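Long-range contact in proximal thread matrix protein 1 (Mytilus galloprovincialis, PDB 4CN9), which probably binds collagen in the matrix of the mussel byssus through two von Willebrand factor type A domains and carries zinc ions: residues A[392-397]-A[416-421]. Sequence-based numbering, arbitrary orientation.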
loop_
_atom_site.group_PDB
_atom_site.type_symbol
_atom_site.label_atom_id
_atom_site.label_comp_id
_atom_site.label_asym_id
_atom_site.label_seq_id
_atom_site.Cartn_x
_atom_site.Cartn_y
_atom_site.Cartn_z
ATOM N N VAL A 392 8.064 3.484 2.906
ATOM C CA VAL A 392 7.055 2.522 3.313
ATOM C C VAL A 392 7.145 2.318 4.821
ATOM O O VAL A 392 8.218 2.044 5.340
ATOM C CB VAL A 392 7.237 1.167 2.608
ATOM C CG1 VAL A 392 6.312 0.127 3.205
ATOM C CG2 VAL A 392 7.004 1.314 1.113
ATOM N N ILE A 393 6.018 2.453 5.523
ATOM C CA ILE A 393 6.016 2.366 6.982
ATOM C C ILE A 393 5.244 1.156 7.503
ATOM O O ILE A 393 4.061 0.937 7.173
ATOM C CB ILE A 393 5.436 3.650 7.627
ATOM C CG1 ILE A 393 6.176 4.890 7.103
ATOM C CG2 ILE A 393 5.517 3.556 9.142
ATOM C CD1 ILE A 393 5.640 6.207 7.627
ATOM N N VAL A 394 5.935 0.377 8.327
ATOM C CA VAL A 394 5.358 -0.753 9.035
ATOM C C VAL A 394 5.235 -0.358 10.526
ATOM O O VAL A 394 6.165 0.220 11.070
ATOM C CB VAL A 394 6.286 -1.978 8.884
ATOM C CG1 VAL A 394 5.786 -3.162 9.694
ATOM C CG2 VAL A 394 6.443 -2.343 7.411
ATOM N N ALA A 395 4.090 -0.648 11.150
ATOM C CA ALA A 395 3.794 -0.237 12.530
ATOM C C ALA A 395 3.424 -1.434 13.413
ATOM O O ALA A 395 2.495 -2.169 13.107
ATOM C CB ALA A 395 2.635 0.782 12.558
ATOM N N ILE A 396 4.134 -1.584 14.527
ATOM C CA ILE A 396 3.942 -2.687 15.448
ATOM C C ILE A 396 3.667 -2.182 16.854
ATOM O O ILE A 396 4.433 -1.385 17.383
ATOM C CB ILE A 396 5.207 -3.568 15.516
ATOM C CG1 ILE A 396 5.548 -4.100 14.125
ATOM C CG2 ILE A 396 5.035 -4.683 16.547
ATOM C CD1 ILE A 396 6.989 -4.548 13.954
ATOM N N GLY A 397 2.567 -2.647 17.446
ATOM C CA GLY A 397 2.249 -2.389 18.846
ATOM C C GLY A 397 2.409 -3.648 19.695
ATOM O O GLY A 397 1.989 -4.740 19.294
ATOM N N TYR A 416 -0.100 -3.461 7.060
ATOM C CA TYR A 416 1.274 -3.347 7.549
ATOM C C TYR A 416 1.287 -2.974 9.032
ATOM O O TYR A 416 2.306 -2.503 9.547
ATOM C CB TYR A 416 2.075 -2.290 6.781
ATOM C CG TYR A 416 2.104 -2.424 5.260
ATOM C CD1 TYR A 416 1.591 -3.546 4.606
ATOM C CD2 TYR A 416 2.632 -1.408 4.487
ATOM C CE1 TYR A 416 1.615 -3.641 3.209
ATOM C CE2 TYR A 416 2.668 -1.497 3.097
ATOM C CZ TYR A 416 2.162 -2.610 2.467
ATOM O OH TYR A 416 2.182 -2.650 1.093
ATOM N N VAL A 417 0.152 -3.190 9.687
ATOM C CA VAL A 417 -0.032 -2.996 11.122
ATOM C C VAL A 417 -0.068 -4.347 11.849
ATOM O O VAL A 417 -0.813 -5.249 11.478
ATOM C CB VAL A 417 -1.372 -2.269 11.415
ATOM C CG1 VAL A 417 -1.709 -2.291 12.914
ATOM C CG2 VAL A 417 -1.340 -0.860 10.906
ATOM N N PHE A 418 0.729 -4.468 12.906
ATOM C CA PHE A 418 0.841 -5.710 13.649
ATOM C C PHE A 418 0.717 -5.419 15.132
ATOM O O PHE A 418 1.209 -4.390 15.610
ATOM C CB PHE A 418 2.192 -6.373 13.385
ATOM C CG PHE A 418 2.422 -6.733 11.957
ATOM C CD1 PHE A 418 2.963 -5.812 11.075
ATOM C CD2 PHE A 418 2.084 -7.992 11.486
ATOM C CE1 PHE A 418 3.170 -6.144 9.743
ATOM C CE2 PHE A 418 2.280 -8.328 10.166
ATOM C CZ PHE A 418 2.829 -7.411 9.291
ATOM N N THR A 419 0.050 -6.320 15.855
ATOM C CA THR A 419 -0.105 -6.198 17.304
ATOM C C THR A 419 0.156 -7.563 17.958
ATOM O O THR A 419 -0.160 -8.611 17.386
ATOM C CB THR A 419 -1.523 -5.686 17.721
ATOM O OG1 THR A 419 -2.524 -6.632 17.329
ATOM C CG2 THR A 419 -1.858 -4.340 17.089
ATOM N N THR A 420 0.784 -7.546 19.127
ATOM C CA THR A 420 0.996 -8.771 19.902
ATOM C C THR A 420 0.788 -8.437 21.368
ATOM O O THR A 420 1.020 -7.314 21.791
ATOM C CB THR A 420 2.422 -9.412 19.691
ATOM O OG1 THR A 420 3.458 -8.560 20.211
ATOM C CG2 THR A 420 2.710 -9.667 18.217
ATOM N N SER A 421 0.382 -9.419 22.159
ATOM C CA SER A 421 0.106 -9.176 23.569
ATOM C C SER A 421 1.389 -9.055 24.389
ATOM O O SER A 421 1.395 -8.451 25.456
ATOM C CB SER A 421 -0.735 -10.323 24.133
ATOM O OG SER A 421 -0.026 -11.533 23.983
#
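Phe-418 and Ile-396 sit side by side in a parallel bridge between strand 391-398 and the last strand of its sheet, 417-420, their side chains on the same face. Four backbone bonds ladder the pair: Ala-395 N gives to Tyr-416 O, Ala-395 O takes from Phe-418 N at 2.9 Å, Gly-397 N gives to Phe-418 O, and Gly-397 O takes from Thr-420 N. This last bond is the most bent, at 153°. Ala-395 and Gly-397 thus use both their N-H and C=O toward this neighbour, while Val-392 and Val-394 bond back to strand 362-369.

With its CG anti to its own carbonyl carbon (chi1 -61°), Phe-418 swings its ring back along the strand toward Val-394, whose CG1 lies obliquely 4.0 Å from CE1. That methyl, anti to the backbone N at chi1 176°, also approaches Tyr-416 O at 3.5 Å. The Ile-396 CG1 methylene lies 4.1 Å from Phe-418 CB, and helix 430-437 packs on Phe-418 through Val-433 and Leu-436. Beta-branched valine and isoleucine suit the extended backbone.

Tyr-416 reaches back in the same sense. Its ring brings an edge to Ile-393 O, which lies near the ring plane 3.8 Å from CD2, and the side chain crosses Val-392 at about a right angle, CG1 standing 4.0 Å from CE2. On the sheet face opposite Phe-418 and Ile-396, Ala-395 lies beside Val-417. Its small CB lets helix 404-410, the connection of this right-handed beta-alpha-beta crossover, approach through Leu-407 and Ile-410; Gly-397 brings only backbone beside Thr-419.

The chemistry therefore divides the work: backbone bonds set the parallel register of this Rossmann-like von Willebrand factor A sheet, whereas aliphatic-aromatic contacts join the strands on the Phe-418 face, under helix 430-437, and small aliphatic groups meet helix 404-410 opposite.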